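Local coordinates for hypothetical lipoprotein ymcC (Escherichia coli K12, PDB 2IN5), which is of unknown function but, as a membrane lipoprotein of the group 4 capsule protein B family, may take part in capsule polysaccharide production or export, at residues A[27-32]-A[193-198]; A[93-98]-A[128-133]; A[135-140]-A[144-149]. All blocks are in the same frame, centred on the assembly; numbering follows the deposited sequence.

Contact 1 (A[27-32]-A[193-198])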
# COMPACT_ATOMS: atom_id res chain seq x y z
N GLN A 27 -8.05 -18.65 20.49
CA GLN A 27 -8.99 -17.65 20.96
C GLN A 27 -8.49 -16.25 20.61
O GLN A 27 -9.27 -15.33 20.38
CB GLN A 27 -9.17 -17.78 22.48
CG GLN A 27 -10.18 -16.82 23.09
CD GLN A 27 -11.51 -16.83 22.37
OE1 GLN A 27 -12.09 -17.89 22.13
NE2 GLN A 27 -12.00 -15.64 22.02
N GLN A 28 -7.17 -16.10 20.57
CA GLN A 28 -6.57 -14.81 20.24
C GLN A 28 -6.74 -14.48 18.76
O GLN A 28 -6.87 -13.32 18.38
CB GLN A 28 -5.08 -14.81 20.63
CG GLN A 28 -4.81 -14.20 22.00
CD GLN A 28 -5.51 -14.93 23.14
OE1 GLN A 28 -5.10 -16.02 23.54
NE2 GLN A 28 -6.58 -14.32 23.67
N ILE A 29 -6.75 -15.52 17.92
CA ILE A 29 -6.92 -15.34 16.48
C ILE A 29 -8.29 -14.71 16.21
O ILE A 29 -8.39 -13.69 15.53
CB ILE A 29 -6.83 -16.71 15.73
CG1 ILE A 29 -5.44 -17.33 15.90
CG2 ILE A 29 -7.15 -16.52 14.25
CD1 ILE A 29 -4.30 -16.49 15.35
N GLN A 30 -9.34 -15.32 16.75
CA GLN A 30 -10.68 -14.79 16.54
C GLN A 30 -10.86 -13.44 17.21
O GLN A 30 -11.82 -12.72 16.94
CB GLN A 30 -11.72 -15.77 17.09
CG GLN A 30 -11.65 -17.16 16.46
CD GLN A 30 -12.65 -18.11 17.08
OE1 GLN A 30 -12.66 -18.31 18.30
NE2 GLN A 30 -13.50 -18.71 16.24
N ALA A 31 -9.91 -13.08 18.08
CA ALA A 31 -9.96 -11.80 18.78
C ALA A 31 -9.27 -10.69 17.99
O ALA A 31 -9.49 -9.51 18.25
CB ALA A 31 -9.34 -11.94 20.17
N LEU A 32 -8.42 -11.06 17.02
CA LEU A 32 -7.75 -10.04 16.22
C LEU A 32 -8.81 -9.36 15.34
O LEU A 32 -9.57 -10.03 14.64
CB LEU A 32 -6.64 -10.65 15.37
CG LEU A 32 -5.41 -11.09 16.18
CD1 LEU A 32 -4.37 -11.65 15.25
CD2 LEU A 32 -4.83 -9.91 16.96
N THR A 193 -3.85 -20.09 4.38
CA THR A 193 -5.08 -20.33 5.13
C THR A 193 -5.51 -19.00 5.72
O THR A 193 -4.78 -18.40 6.51
CB THR A 193 -4.87 -21.39 6.25
OG1 THR A 193 -4.48 -22.64 5.67
CG2 THR A 193 -6.16 -21.60 7.03
N PHE A 194 -6.68 -18.53 5.32
CA PHE A 194 -7.20 -17.26 5.80
C PHE A 194 -8.06 -17.47 7.02
O PHE A 194 -9.14 -18.03 6.94
CB PHE A 194 -7.96 -16.58 4.67
CG PHE A 194 -7.17 -16.49 3.42
CD1 PHE A 194 -7.01 -17.60 2.61
CD2 PHE A 194 -6.50 -15.33 3.09
CE1 PHE A 194 -6.19 -17.56 1.48
CE2 PHE A 194 -5.68 -15.27 1.96
CZ PHE A 194 -5.52 -16.38 1.17
N LEU A 195 -7.55 -17.01 8.16
CA LEU A 195 -8.19 -17.18 9.45
C LEU A 195 -9.43 -16.39 9.76
O LEU A 195 -10.39 -16.93 10.32
CB LEU A 195 -7.17 -16.94 10.57
CG LEU A 195 -5.96 -17.87 10.71
CD1 LEU A 195 -6.38 -19.33 10.72
CD2 LEU A 195 -5.01 -17.61 9.58
N LYS A 196 -9.44 -15.11 9.43
CA LYS A 196 -10.61 -14.31 9.74
C LYS A 196 -11.69 -14.49 8.69
O LYS A 196 -11.50 -14.17 7.52
CB LYS A 196 -10.22 -12.84 9.87
CG LYS A 196 -11.37 -11.94 10.17
CD LYS A 196 -10.87 -10.57 10.52
CE LYS A 196 -12.02 -9.65 10.62
NZ LYS A 196 -13.06 -10.33 11.43
N PRO A 197 -12.84 -15.02 9.11
CA PRO A 197 -14.00 -15.28 8.25
C PRO A 197 -14.79 -14.02 7.95
O PRO A 197 -14.98 -13.18 8.83
CB PRO A 197 -14.80 -16.28 9.05
CG PRO A 197 -14.59 -15.80 10.45
CD PRO A 197 -13.10 -15.51 10.48
N ALA A 198 -15.25 -13.88 6.71
CA ALA A 198 -16.03 -12.71 6.31
C ALA A 198 -17.53 -13.03 6.38
O ALA A 198 -17.98 -14.10 5.95
CB ALA A 198 -15.64 -12.28 4.89
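Ile29 and Leu195 make the real contact here, and it is a small one. The gamma-methyl CG2 of Ile29 comes up against CB of Leu195 at 3.7 Å, with CG of the same leucine next in line at 4.0 Å, so the touch is made at the root of the leucine and not at its methyls. The two side chains cross obliquely. On the isoleucine, CG1 stands anti to the carbonyl carbon (chi1 -63°), which turns CG2 to the leucine and lets CG1 with its methyl run off along a different line. The backbones stay well separated: the CA atoms of Ile29 and Leu195 are 7.4 Å apart.

A second, looser approach lies one residue on from Leu195 and three on from Ile29, where CD of Lys196 passes 4.4 Å from the carbonyl O of Leu32. The lysine reaches this point because its chain is extended from CB to CE, and only its last bond, to NZ, is bent.

Ile29 lies in a weakly bonded helix, about 27-31, where the N of Leu32 is bonded to the O of Ile29 at 3.0 Å. Leu195 follows directly on strand 189-194, and its backbone is bonded to Thr36. Ile29 and Leu195 both touch Tyr38 of strand 36-41, while Phe48 of strand 47-55 takes up Ile29 and Leu32. Lys196 also packs on Gln6 of the second subunit.

Between the two segments, then, the chemistry is apolar at the centre, with an aliphatic lysine chain at the margin. No polar group ties them directly, so helix 26-31, early in the chain, meets the loop that follows strand 189-194, late in it, through a small apolar contact.

Contact 2 (A[93-98]-A[128-133])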
# COMPACT_ATOMS: atom_id res chain seq x y z
N GLY A 93 -7.43 -9.61 -14.22
CA GLY A 93 -8.80 -9.17 -14.11
C GLY A 93 -9.76 -10.22 -14.65
O GLY A 93 -10.97 -10.12 -14.44
N GLN A 94 -9.22 -11.22 -15.33
CA GLN A 94 -10.02 -12.29 -15.92
C GLN A 94 -9.93 -13.58 -15.09
O GLN A 94 -10.36 -14.65 -15.53
CB GLN A 94 -9.54 -12.58 -17.34
CG GLN A 94 -10.65 -12.63 -18.40
CD GLN A 94 -11.60 -11.45 -18.30
OE1 GLN A 94 -11.17 -10.30 -18.12
NE2 GLN A 94 -12.90 -11.72 -18.41
N ASP A 95 -9.37 -13.49 -13.89
CA ASP A 95 -9.26 -14.66 -13.05
C ASP A 95 -10.63 -14.99 -12.46
O ASP A 95 -11.28 -14.13 -11.87
CB ASP A 95 -8.23 -14.42 -11.94
CG ASP A 95 -8.19 -15.54 -10.92
OD1 ASP A 95 -8.47 -16.71 -11.27
OD2 ASP A 95 -7.85 -15.24 -9.76
N PRO A 96 -11.10 -16.23 -12.64
CA PRO A 96 -12.40 -16.66 -12.13
C PRO A 96 -12.61 -16.44 -10.63
O PRO A 96 -13.74 -16.26 -10.18
CB PRO A 96 -12.49 -18.13 -12.54
CG PRO A 96 -11.07 -18.53 -12.77
CD PRO A 96 -10.42 -17.33 -13.36
N LEU A 97 -11.52 -16.44 -9.87
CA LEU A 97 -11.59 -16.21 -8.44
C LEU A 97 -12.07 -14.80 -8.14
O LEU A 97 -12.35 -14.47 -6.99
CB LEU A 97 -10.23 -16.44 -7.80
CG LEU A 97 -9.77 -17.89 -7.82
CD1 LEU A 97 -8.34 -17.99 -7.33
CD2 LEU A 97 -10.70 -18.72 -6.94
N ARG A 98 -12.16 -13.95 -9.16
CA ARG A 98 -12.64 -12.59 -8.91
C ARG A 98 -14.12 -12.64 -8.57
O ARG A 98 -14.66 -11.71 -7.97
CB ARG A 98 -12.41 -11.68 -10.12
CG ARG A 98 -10.95 -11.29 -10.32
CD ARG A 98 -10.79 -10.26 -11.41
NE ARG A 98 -10.34 -8.98 -10.87
CZ ARG A 98 -11.14 -8.10 -10.28
NH1 ARG A 98 -12.44 -8.35 -10.18
NH2 ARG A 98 -10.64 -6.97 -9.78
N SER A 128 -5.30 -22.44 -17.65
CA SER A 128 -5.91 -23.39 -16.73
C SER A 128 -7.42 -23.47 -16.86
O SER A 128 -8.06 -22.60 -17.46
CB SER A 128 -5.58 -23.02 -15.29
OG SER A 128 -6.18 -21.78 -14.94
N THR A 129 -7.98 -24.53 -16.28
CA THR A 129 -9.42 -24.74 -16.29
C THR A 129 -9.84 -25.16 -14.88
O THR A 129 -9.18 -25.98 -14.24
CB THR A 129 -9.84 -25.85 -17.30
OG1 THR A 129 -9.36 -27.12 -16.85
CG2 THR A 129 -9.26 -25.55 -18.67
N PHE A 130 -10.93 -24.59 -14.40
CA PHE A 130 -11.42 -24.92 -13.07
C PHE A 130 -12.32 -26.14 -13.09
O PHE A 130 -13.18 -26.26 -13.96
CB PHE A 130 -12.17 -23.73 -12.47
CG PHE A 130 -11.27 -22.67 -11.89
CD1 PHE A 130 -11.56 -22.11 -10.65
CD2 PHE A 130 -10.15 -22.23 -12.57
CE1 PHE A 130 -10.75 -21.13 -10.10
CE2 PHE A 130 -9.33 -21.24 -12.03
CZ PHE A 130 -9.63 -20.69 -10.79
N SER A 131 -12.13 -27.04 -12.14
CA SER A 131 -12.93 -28.25 -12.07
C SER A 131 -13.50 -28.39 -10.65
O SER A 131 -12.75 -28.43 -9.66
CB SER A 131 -12.07 -29.46 -12.46
OG SER A 131 -12.84 -30.63 -12.72
N PHE A 132 -14.83 -28.42 -10.55
CA PHE A 132 -15.52 -28.54 -9.25
C PHE A 132 -15.23 -29.90 -8.66
O PHE A 132 -15.59 -30.94 -9.23
CB PHE A 132 -17.03 -28.34 -9.42
CG PHE A 132 -17.77 -28.30 -8.11
CD1 PHE A 132 -17.53 -27.28 -7.19
CD2 PHE A 132 -18.69 -29.29 -7.78
CE1 PHE A 132 -18.17 -27.27 -5.95
CE2 PHE A 132 -19.34 -29.29 -6.55
CZ PHE A 132 -19.08 -28.27 -5.63
N ALA A 133 -14.56 -29.90 -7.51
CA ALA A 133 -14.17 -31.12 -6.83
C ALA A 133 -15.16 -31.50 -5.73
O ALA A 133 -14.99 -32.53 -5.06
CB ALA A 133 -12.77 -30.97 -6.26
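Pro96 and Phe130 bring the two backbones nearest, yet their CA atoms are still 8.4 Å apart, a gap bridged by side chains. The 128-133 segment is extended strand, whereas 93-98 is a loop that tightens into a 3-10 turn at Pro96, with the N of Arg98 bonded to the O of Asp95 at 2.9 Å. Pro96 CG lies over one face of the Phe130 ring, 3.5 Å from the centroid and 24° off the normal, a close CH-pi contact displaced toward CZ and CE2. Leu97 comes in differently, at the ring's edge and in its plane, with CD2 4.0 Å from CE1 of Phe130. Asp95 OD1 approaches CZ obliquely, but its polar business is elsewhere: it forms a salt bridge with Arg75 and takes a weak bond from the N of Leu97 at 3.4 Å. Its chi1 of 173° sets CG beside the carbonyl carbon, toward the backbone that follows. An alanine in place of Phe130 would take away the ring, which would probably leave Pro96 CG and Leu97 without their partner and open a gap between loop and strand. Lying in the connection between strands 86-89 and 108-117, the loop packs onto strand 120-140; Ile103 touches both Pro96 and Phe130, Trp109 of strand 108-117 flanks the proline, and Arg75 of strand 75-80 packs on Leu97 and Phe130.

Contact 3 (A[135-140]-A[144-149])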
# COMPACT_ATOMS: atom_id res chain seq x y z
N LEU A 135 -17.92 -30.59 -2.28
CA LEU A 135 -18.07 -29.90 -1.02
C LEU A 135 -17.03 -30.41 -0.03
O LEU A 135 -16.57 -31.55 -0.12
CB LEU A 135 -19.48 -30.14 -0.49
CG LEU A 135 -19.75 -29.95 1.00
CD1 LEU A 135 -19.77 -28.48 1.37
CD2 LEU A 135 -21.07 -30.61 1.33
N GLU A 136 -16.65 -29.55 0.90
CA GLU A 136 -15.70 -29.90 1.94
C GLU A 136 -15.78 -28.91 3.07
O GLU A 136 -15.92 -27.71 2.84
CB GLU A 136 -14.26 -29.94 1.43
CG GLU A 136 -13.40 -30.81 2.34
CD GLU A 136 -11.90 -30.65 2.14
OE1 GLU A 136 -11.43 -30.55 0.97
OE2 GLU A 136 -11.18 -30.65 3.16
N THR A 137 -15.71 -29.41 4.29
CA THR A 137 -15.75 -28.55 5.46
C THR A 137 -14.35 -28.52 6.07
O THR A 137 -13.73 -29.56 6.30
CB THR A 137 -16.74 -29.09 6.52
OG1 THR A 137 -18.07 -29.05 5.98
CG2 THR A 137 -16.69 -28.25 7.79
N LEU A 138 -13.86 -27.31 6.31
CA LEU A 138 -12.53 -27.11 6.89
C LEU A 138 -12.70 -26.50 8.26
O LEU A 138 -13.63 -25.74 8.50
CB LEU A 138 -11.71 -26.15 6.03
CG LEU A 138 -11.41 -26.48 4.57
CD1 LEU A 138 -10.60 -25.36 3.94
CD2 LEU A 138 -10.65 -27.79 4.49
N ASN A 139 -11.79 -26.83 9.17
CA ASN A 139 -11.83 -26.25 10.50
C ASN A 139 -10.67 -25.28 10.55
O ASN A 139 -9.52 -25.67 10.44
CB ASN A 139 -11.67 -27.32 11.57
CG ASN A 139 -11.73 -26.74 12.97
OD1 ASN A 139 -10.72 -26.32 13.54
ND2 ASN A 139 -12.94 -26.66 13.51
N ILE A 140 -11.00 -24.00 10.71
CA ILE A 140 -10.01 -22.95 10.72
C ILE A 140 -10.21 -22.05 11.93
O ILE A 140 -11.28 -21.44 12.08
CB ILE A 140 -10.12 -22.08 9.45
CG1 ILE A 140 -9.87 -22.95 8.21
CG2 ILE A 140 -9.17 -20.91 9.53
CD1 ILE A 140 -10.33 -22.31 6.91
N ASN A 144 -15.96 -24.18 11.86
CA ASN A 144 -16.26 -24.91 10.66
C ASN A 144 -16.70 -23.99 9.54
O ASN A 144 -17.39 -22.99 9.78
CB ASN A 144 -17.36 -25.93 10.91
CG ASN A 144 -16.85 -27.16 11.60
OD1 ASN A 144 -15.66 -27.47 11.53
ND2 ASN A 144 -17.74 -27.88 12.27
N VAL A 145 -16.28 -24.32 8.33
CA VAL A 145 -16.65 -23.54 7.16
C VAL A 145 -16.88 -24.46 5.96
O VAL A 145 -16.02 -25.28 5.61
CB VAL A 145 -15.57 -22.45 6.83
CG1 VAL A 145 -14.21 -23.08 6.63
CG2 VAL A 145 -15.98 -21.65 5.61
N LEU A 146 -18.07 -24.35 5.37
CA LEU A 146 -18.44 -25.14 4.20
C LEU A 146 -17.84 -24.47 2.99
O LEU A 146 -18.07 -23.28 2.77
CB LEU A 146 -19.96 -25.20 4.02
CG LEU A 146 -20.72 -26.09 4.99
CD1 LEU A 146 -22.21 -26.06 4.66
CD2 LEU A 146 -20.19 -27.50 4.88
N CYS A 147 -17.07 -25.23 2.22
CA CYS A 147 -16.39 -24.69 1.05
C CYS A 147 -16.68 -25.46 -0.21
O CYS A 147 -16.87 -26.67 -0.16
CB CYS A 147 -14.87 -24.75 1.22
SG CYS A 147 -14.18 -23.94 2.67
N ASN A 148 -16.70 -24.75 -1.33
CA ASN A 148 -16.85 -25.40 -2.62
C ASN A 148 -15.38 -25.62 -2.96
O ASN A 148 -14.59 -24.68 -2.94
CB ASN A 148 -17.45 -24.48 -3.68
CG ASN A 148 -18.90 -24.14 -3.41
OD1 ASN A 148 -19.67 -24.98 -2.93
ND2 ASN A 148 -19.30 -22.92 -3.74
N VAL A 149 -15.01 -26.86 -3.25
CA VAL A 149 -13.63 -27.15 -3.59
C VAL A 149 -13.41 -27.06 -5.09
O VAL A 149 -13.99 -27.81 -5.86
CB VAL A 149 -13.22 -28.57 -3.12
CG1 VAL A 149 -11.77 -28.83 -3.48
CG2 VAL A 149 -13.44 -28.71 -1.62
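Asn144 meets Asn139 across the pair nearest the turn, its OD1 accepting a weak but nearly straight bond from ND2 of Asn139 at 3.5 Å; the two amides stand almost perpendicular, 82° apart. Beside it, CB of Asn144 lies against the methyl CG2 of Thr137. Val145 faces the other side of the sheet and forms a hydrogen-bonded pair with Leu138: its N gives to the O of Leu138, and its O takes the N of Leu138, both at 3.0 Å. Its CG1, set between the backbone N and the carbonyl carbon (chi1 57°), meets CD1 of Ile140 at 4.0 Å and also CB of Leu138. Leu146 returns to the face of Asn144, beside Leu135, though the position of its CD2 is doubtful. Cys147 forms the next hydrogen-bonded pair, its N giving to the O of Glu136 at 2.8 Å and its O receiving the N of Glu136. The thiol SG rests loosely on CD1 of Leu138. Val149 ends the walk with CG2 pressed to CB of Glu136 at 3.4 Å; the carboxylate beyond is bonded through OE1 to NE1 of Trp168, on the strand next in order. From Leu135-Asn148 to Asn139-Asn144 the two kinds of pair thus succeed one another regularly, as in an antiparallel beta hairpin, here the turn end of arms 120-140 and 143-156.

How the contacts relate
Contacts 2 and 3 follow in series along the chain, and both are nested inside the loop closed by contact 1, whose segments lie early and late in the protein. Strand 120-140 serves contacts 2 and 3, whose centres are 18 Å apart; they are joined by a probable hydrogen bond from Ala133 N to Val149 O, 2.7 Å. Contact 3 in turn touches contact 1, where Ile140 CG2 packs 3.4 Å from Leu195 CD1, with centres 15 Å apart. Contacts 1 and 2 are separate, their centres 26 Å apart. The long hairpin therefore links the loop 93-98, packed on its first arm, strand 120-140, to the place where helix 26-31 meets the loop after strand 189-194.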